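Long-range contact in prenylcyclase (Actinoplanes teichomyceticus, PDB 6IJ1), which is probably a prenyl cyclase or prenyltransferase-type enzyme acting on isoprenoid substrates: residues 116-129 with 167-180. Residues are numbered along the deposited sequence; the frame is centred on the assembly and turned at random.
Sequences WEFLARHVHDDGLV and LAGLPRREHVVNGL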
loop_
_atom_site.group_PDB
_atom_site.type_symbol
_atom_site.label_atom_id
_atom_site.label_comp_id
_atom_site.label_asym_id
_atom_site.label_seq_id
_atom_site.Cartn_x
_atom_site.Cartn_y
_atom_site.Cartn_z
ATOM N N TRP A 116 11.370 1.254 -14.406
ATOM C CA TRP A 116 10.256 1.039 -15.337
ATOM C C TRP A 116 10.364 -0.289 -16.066
ATOM O O TRP A 116 9.353 -0.977 -16.264
ATOM C CB TRP A 116 10.159 2.166 -16.398
ATOM C CG TRP A 116 10.121 3.548 -15.813
ATOM C CD1 TRP A 116 10.907 4.623 -16.192
ATOM C CD2 TRP A 116 9.186 4.086 -14.862
ATOM N NE1 TRP A 116 10.574 5.729 -15.495
ATOM C CE2 TRP A 116 9.514 5.440 -14.662
ATOM C CE3 TRP A 116 8.127 3.523 -14.125
ATOM C CZ2 TRP A 116 8.836 6.270 -13.760
ATOM C CZ3 TRP A 116 7.417 4.356 -13.275
ATOM C CH2 TRP A 116 7.785 5.687 -13.076
ATOM N N GLU A 117 11.586 -0.649 -16.520
ATOM C CA GLU A 117 11.734 -1.907 -17.221
ATOM C C GLU A 117 11.420 -3.075 -16.310
ATOM O O GLU A 117 10.805 -4.046 -16.736
ATOM C CB GLU A 117 13.152 -2.033 -17.776
ATOM C CG GLU A 117 13.381 -0.997 -18.911
ATOM C CD GLU A 117 14.877 -0.871 -19.274
ATOM O OE1 GLU A 117 15.722 -1.495 -18.576
ATOM O OE2 GLU A 117 15.198 -0.149 -20.258
ATOM N N PHE A 118 11.838 -2.986 -15.054
ATOM C CA PHE A 118 11.496 -4.051 -14.108
ATOM C C PHE A 118 9.988 -4.195 -13.983
ATOM O O PHE A 118 9.459 -5.306 -14.094
ATOM C CB PHE A 118 12.164 -3.774 -12.769
ATOM C CG PHE A 118 11.851 -4.744 -11.685
ATOM C CD1 PHE A 118 10.741 -4.540 -10.865
ATOM C CD2 PHE A 118 12.735 -5.786 -11.420
ATOM C CE1 PHE A 118 10.477 -5.407 -9.789
ATOM C CE2 PHE A 118 12.471 -6.708 -10.355
ATOM C CZ PHE A 118 11.344 -6.486 -9.534
ATOM N N LEU A 119 9.274 -3.059 -13.767
ATOM C CA LEU A 119 7.819 -3.126 -13.675
ATOM C C LEU A 119 7.206 -3.710 -14.930
ATOM O O LEU A 119 6.293 -4.530 -14.857
ATOM C CB LEU A 119 7.184 -1.761 -13.380
ATOM C CG LEU A 119 7.501 -1.244 -11.982
ATOM C CD1 LEU A 119 6.876 0.174 -11.773
ATOM C CD2 LEU A 119 7.007 -2.240 -10.876
ATOM N N ALA A 120 7.704 -3.299 -16.140
ATOM C CA ALA A 120 7.095 -3.843 -17.356
ATOM C C ALA A 120 7.185 -5.371 -17.425
ATOM O O ALA A 120 6.279 -5.998 -18.000
ATOM C CB ALA A 120 7.795 -3.230 -18.583
ATOM N N ARG A 121 8.259 -5.977 -16.874
ATOM C CA ARG A 121 8.356 -7.432 -16.861
ATOM C C ARG A 121 7.226 -8.081 -16.084
ATOM O O ARG A 121 6.931 -9.271 -16.337
ATOM C CB ARG A 121 9.704 -7.849 -16.277
ATOM C CG ARG A 121 10.829 -7.505 -17.228
ATOM C CD ARG A 121 12.181 -7.834 -16.605
ATOM N NE ARG A 121 12.289 -9.278 -16.459
ATOM C CZ ARG A 121 13.433 -9.926 -16.282
ATOM N NH1 ARG A 121 13.431 -11.247 -16.158
ATOM N NH2 ARG A 121 14.576 -9.250 -16.230
ATOM N N HIS A 122 6.575 -7.328 -15.164
ATOM C CA HIS A 122 5.534 -7.915 -14.305
ATOM C C HIS A 122 4.149 -7.714 -14.868
ATOM O O HIS A 122 3.167 -8.154 -14.285
ATOM C CB HIS A 122 5.619 -7.318 -12.862
ATOM C CG HIS A 122 6.867 -7.678 -12.148
ATOM N ND1 HIS A 122 8.106 -7.217 -12.521
ATOM C CD2 HIS A 122 7.063 -8.514 -11.098
ATOM C CE1 HIS A 122 9.024 -7.745 -11.715
ATOM N NE2 HIS A 122 8.405 -8.515 -10.816
ATOM N N VAL A 123 4.031 -7.116 -16.068
ATOM C CA VAL A 123 2.721 -6.857 -16.662
ATOM C C VAL A 123 2.229 -8.066 -17.435
ATOM O O VAL A 123 2.925 -8.564 -18.346
ATOM C CB VAL A 123 2.783 -5.636 -17.572
ATOM C CG1 VAL A 123 1.427 -5.428 -18.297
ATOM C CG2 VAL A 123 3.170 -4.418 -16.761
ATOM N N HIS A 124 1.073 -8.569 -17.059
ATOM C CA HIS A 124 0.446 -9.719 -17.699
ATOM C C HIS A 124 -0.393 -9.294 -18.909
ATOM O O HIS A 124 -0.759 -8.110 -19.103
ATOM C CB HIS A 124 -0.458 -10.470 -16.707
ATOM C CG HIS A 124 0.277 -11.461 -15.844
ATOM N ND1 HIS A 124 0.779 -12.648 -16.343
ATOM C CD2 HIS A 124 0.534 -11.482 -14.514
ATOM C CE1 HIS A 124 1.357 -13.328 -15.367
ATOM N NE2 HIS A 124 1.234 -12.636 -14.253
ATOM N N ASP A 125 -0.769 -10.301 -19.694
ATOM C CA ASP A 125 -1.523 -10.018 -20.896
ATOM C C ASP A 125 -2.919 -9.512 -20.598
ATOM O O ASP A 125 -3.526 -8.862 -21.460
ATOM C CB ASP A 125 -1.609 -11.288 -21.756
ATOM C CG ASP A 125 -0.257 -11.669 -22.359
ATOM O OD1 ASP A 125 0.683 -10.817 -22.392
ATOM O OD2 ASP A 125 -0.142 -12.821 -22.823
ATOM N N ASP A 126 -3.470 -9.779 -19.409
ATOM C CA ASP A 126 -4.778 -9.229 -19.066
ATOM C C ASP A 126 -4.672 -7.850 -18.443
ATOM O O ASP A 126 -5.706 -7.257 -18.081
ATOM C CB ASP A 126 -5.554 -10.159 -18.124
ATOM C CG ASP A 126 -4.864 -10.370 -16.759
ATOM O OD1 ASP A 126 -3.748 -9.851 -16.533
ATOM O OD2 ASP A 126 -5.439 -11.106 -15.922
ATOM N N GLY A 127 -3.463 -7.326 -18.335
ATOM C CA GLY A 127 -3.295 -5.978 -17.827
ATOM C C GLY A 127 -2.956 -5.907 -16.360
ATOM O O GLY A 127 -2.478 -4.871 -15.913
ATOM N N LEU A 128 -3.174 -6.985 -15.610
ATOM C CA LEU A 128 -2.739 -6.959 -14.215
ATOM C C LEU A 128 -1.234 -7.116 -14.078
ATOM O O LEU A 128 -0.531 -7.654 -14.947
ATOM C CB LEU A 128 -3.417 -8.059 -13.422
ATOM C CG LEU A 128 -4.948 -7.924 -13.432
ATOM C CD1 LEU A 128 -5.521 -9.062 -12.561
ATOM C CD2 LEU A 128 -5.433 -6.558 -12.959
ATOM N N VAL A 129 -0.724 -6.618 -12.951
ATOM C CA VAL A 129 0.680 -6.646 -12.598
ATOM C C VAL A 129 0.892 -7.682 -11.506
ATOM O O VAL A 129 0.160 -7.683 -10.506
ATOM C CB VAL A 129 1.140 -5.264 -12.115
ATOM C CG1 VAL A 129 2.595 -5.257 -11.782
ATOM C CG2 VAL A 129 0.864 -4.181 -13.209
ATOM N N LEU A 167 1.383 5.437 -11.301
ATOM C CA LEU A 167 2.661 6.002 -11.753
ATOM C C LEU A 167 2.520 6.600 -13.155
ATOM O O LEU A 167 2.186 5.884 -14.103
ATOM C CB LEU A 167 3.716 4.896 -11.757
ATOM C CG LEU A 167 4.043 4.389 -10.351
ATOM C CD1 LEU A 167 4.779 3.111 -10.436
ATOM C CD2 LEU A 167 4.863 5.385 -9.562
ATOM N N ALA A 168 2.774 7.902 -13.238
ATOM C CA ALA A 168 2.697 8.555 -14.536
ATOM C C ALA A 168 3.680 7.956 -15.509
ATOM O O ALA A 168 3.424 7.970 -16.723
ATOM C CB ALA A 168 3.006 10.035 -14.381
ATOM N N GLY A 169 4.787 7.423 -15.012
ATOM C CA GLY A 169 5.771 6.825 -15.895
ATOM C C GLY A 169 5.594 5.376 -16.214
ATOM O O GLY A 169 6.435 4.792 -16.917
ATOM N N LEU A 170 4.523 4.725 -15.718
ATOM C CA LEU A 170 4.399 3.295 -15.899
ATOM C C LEU A 170 4.392 2.915 -17.383
ATOM O O LEU A 170 3.590 3.474 -18.161
ATOM C CB LEU A 170 3.097 2.807 -15.237
ATOM C CG LEU A 170 3.023 1.275 -15.148
ATOM C CD1 LEU A 170 4.039 0.807 -14.065
ATOM C CD2 LEU A 170 1.641 0.908 -14.768
ATOM N N PRO A 171 5.244 1.990 -17.820
ATOM C CA PRO A 171 5.079 1.443 -19.180
ATOM C C PRO A 171 3.734 0.763 -19.370
ATOM O O PRO A 171 3.138 0.202 -18.448
ATOM C CB PRO A 171 6.226 0.426 -19.297
ATOM C CG PRO A 171 7.261 0.908 -18.352
ATOM C CD PRO A 171 6.420 1.408 -17.130
ATOM N N ARG A 172 3.246 0.778 -20.599
ATOM C CA ARG A 172 2.002 0.072 -20.917
ATOM C C ARG A 172 0.846 0.521 -20.023
ATOM O O ARG A 172 -0.009 -0.285 -19.679
ATOM C CB ARG A 172 2.161 -1.458 -20.832
ATOM C CG ARG A 172 3.310 -1.961 -21.724
ATOM C CD ARG A 172 3.410 -3.474 -21.765
ATOM N NE ARG A 172 2.238 -4.025 -22.429
ATOM C CZ ARG A 172 1.902 -5.308 -22.379
ATOM N NH1 ARG A 172 0.817 -5.724 -23.027
ATOM N NH2 ARG A 172 2.645 -6.156 -21.659
ATOM N N ARG A 173 0.832 1.798 -19.688
ATOM C CA ARG A 173 -0.087 2.247 -18.636
ATOM C C ARG A 173 -1.532 2.100 -19.064
ATOM O O ARG A 173 -2.394 1.731 -18.254
ATOM C CB ARG A 173 0.229 3.664 -18.213
ATOM C CG ARG A 173 -0.577 4.088 -16.964
ATOM C CD ARG A 173 -0.135 5.433 -16.506
ATOM N NE ARG A 173 -0.795 5.768 -15.254
ATOM C CZ ARG A 173 -1.083 6.980 -14.840
ATOM N NH1 ARG A 173 -0.834 8.071 -15.626
ATOM N NH2 ARG A 173 -1.625 7.168 -13.646
ATOM N N GLU A 174 -1.850 2.362 -20.334
ATOM C CA GLU A 174 -3.234 2.192 -20.737
ATOM C C GLU A 174 -3.700 0.751 -20.592
ATOM O O GLU A 174 -4.837 0.485 -20.168
ATOM C CB GLU A 174 -3.389 2.682 -22.195
ATOM C CG GLU A 174 -4.634 2.205 -22.921
ATOM C CD GLU A 174 -4.663 2.695 -24.359
ATOM O OE1 GLU A 174 -4.252 3.843 -24.569
ATOM O OE2 GLU A 174 -5.077 1.949 -25.308
ATOM N N HIS A 175 -2.857 -0.195 -21.001
ATOM C CA HIS A 175 -3.128 -1.609 -20.865
ATOM C C HIS A 175 -3.376 -1.976 -19.393
ATOM O O HIS A 175 -4.302 -2.731 -19.079
ATOM C CB HIS A 175 -1.928 -2.356 -21.452
ATOM C CG HIS A 175 -1.963 -3.830 -21.274
ATOM N ND1 HIS A 175 -2.883 -4.622 -21.926
ATOM C CD2 HIS A 175 -1.163 -4.676 -20.573
ATOM C CE1 HIS A 175 -2.658 -5.890 -21.626
ATOM N NE2 HIS A 175 -1.631 -5.949 -20.800
ATOM N N VAL A 176 -2.544 -1.440 -18.506
ATOM C CA VAL A 176 -2.657 -1.745 -17.075
ATOM C C VAL A 176 -3.921 -1.122 -16.493
ATOM O O VAL A 176 -4.654 -1.777 -15.731
ATOM C CB VAL A 176 -1.399 -1.268 -16.344
ATOM C CG1 VAL A 176 -1.571 -1.441 -14.811
ATOM C CG2 VAL A 176 -0.161 -2.087 -16.768
ATOM N N VAL A 177 -4.198 0.143 -16.832
ATOM C CA VAL A 177 -5.438 0.760 -16.357
ATOM C C VAL A 177 -6.656 -0.036 -16.831
ATOM O O VAL A 177 -7.615 -0.231 -16.067
ATOM C CB VAL A 177 -5.497 2.218 -16.833
ATOM C CG1 VAL A 177 -6.948 2.763 -16.693
ATOM C CG2 VAL A 177 -4.489 3.141 -16.057
ATOM N N ASN A 178 -6.663 -0.500 -18.104
ATOM C CA ASN A 178 -7.805 -1.280 -18.575
ATOM C C ASN A 178 -7.979 -2.552 -17.772
ATOM O O ASN A 178 -9.110 -2.911 -17.427
ATOM C CB ASN A 178 -7.677 -1.609 -20.079
ATOM C CG ASN A 178 -7.971 -0.389 -20.915
ATOM O OD1 ASN A 178 -8.654 0.517 -20.440
ATOM N ND2 ASN A 178 -7.459 -0.346 -22.134
ATOM N N GLY A 179 -6.860 -3.201 -17.415
ATOM C CA GLY A 179 -6.933 -4.422 -16.639
ATOM C C GLY A 179 -7.441 -4.127 -15.239
ATOM O O GLY A 179 -8.274 -4.875 -14.704
ATOM N N LEU A 180 -6.992 -3.018 -14.668
ATOM C CA LEU A 180 -7.475 -2.631 -13.335
ATOM C C LEU A 180 -8.971 -2.360 -13.360
ATOM O O LEU A 180 -9.728 -2.879 -12.515
ATOM C CB LEU A 180 -6.710 -1.413 -12.853
ATOM C CG LEU A 180 -7.087 -0.853 -11.483
ATOM C CD1 LEU A 180 -6.859 -1.965 -10.356
ATOM C CD2 LEU A 180 -6.274 0.367 -11.138
HETATM O O HOH W 1 5.279 -6.081 -20.513
HETATM O O HOH W 2 2.335 -9.058 -21.022
HETATM O O HOH W 3 -0.001 -8.438 -23.761
#
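The carbonyl oxygen of H124 is gripped twice: H175 NE2 donates to H124 O (2.9 Å, N-H...O 161°) nearly in the ring plane, and G127 N closes the type I turn 124-127 on it. A chi1 of 174°, setting CG opposite the backbone N, carries the H175 ring into this turn, between G127 CA over one face and the R172 guanidinium over the other. The turn docks on helix 173-182 as a worked case of glycine-to-glycine packing: G127 CA stands 4.1 Å from G179 CA, a CB on either would clash, and at G127 it would also jam against D126 O. Waters in its guanidinium plane link R172 to A120 O and D125 OD1; a third lies within reach of V123 O. G169 CA sits over the six-membered ring of W116 (CH-pi, 3.9 Å to the centroid), and P171 CG packs on W116 CB. Replacing W116 by alanine would remove the ring under G169 and is likely to open a gap between L167 CB and P171. L119 CD1 meets L170 CD1 (3.7 Å). The C-terminal part of helix 112-121 and the loop after it pack against the 167-172 loop and helix 173-182, beside helices 91-104 and 158-164.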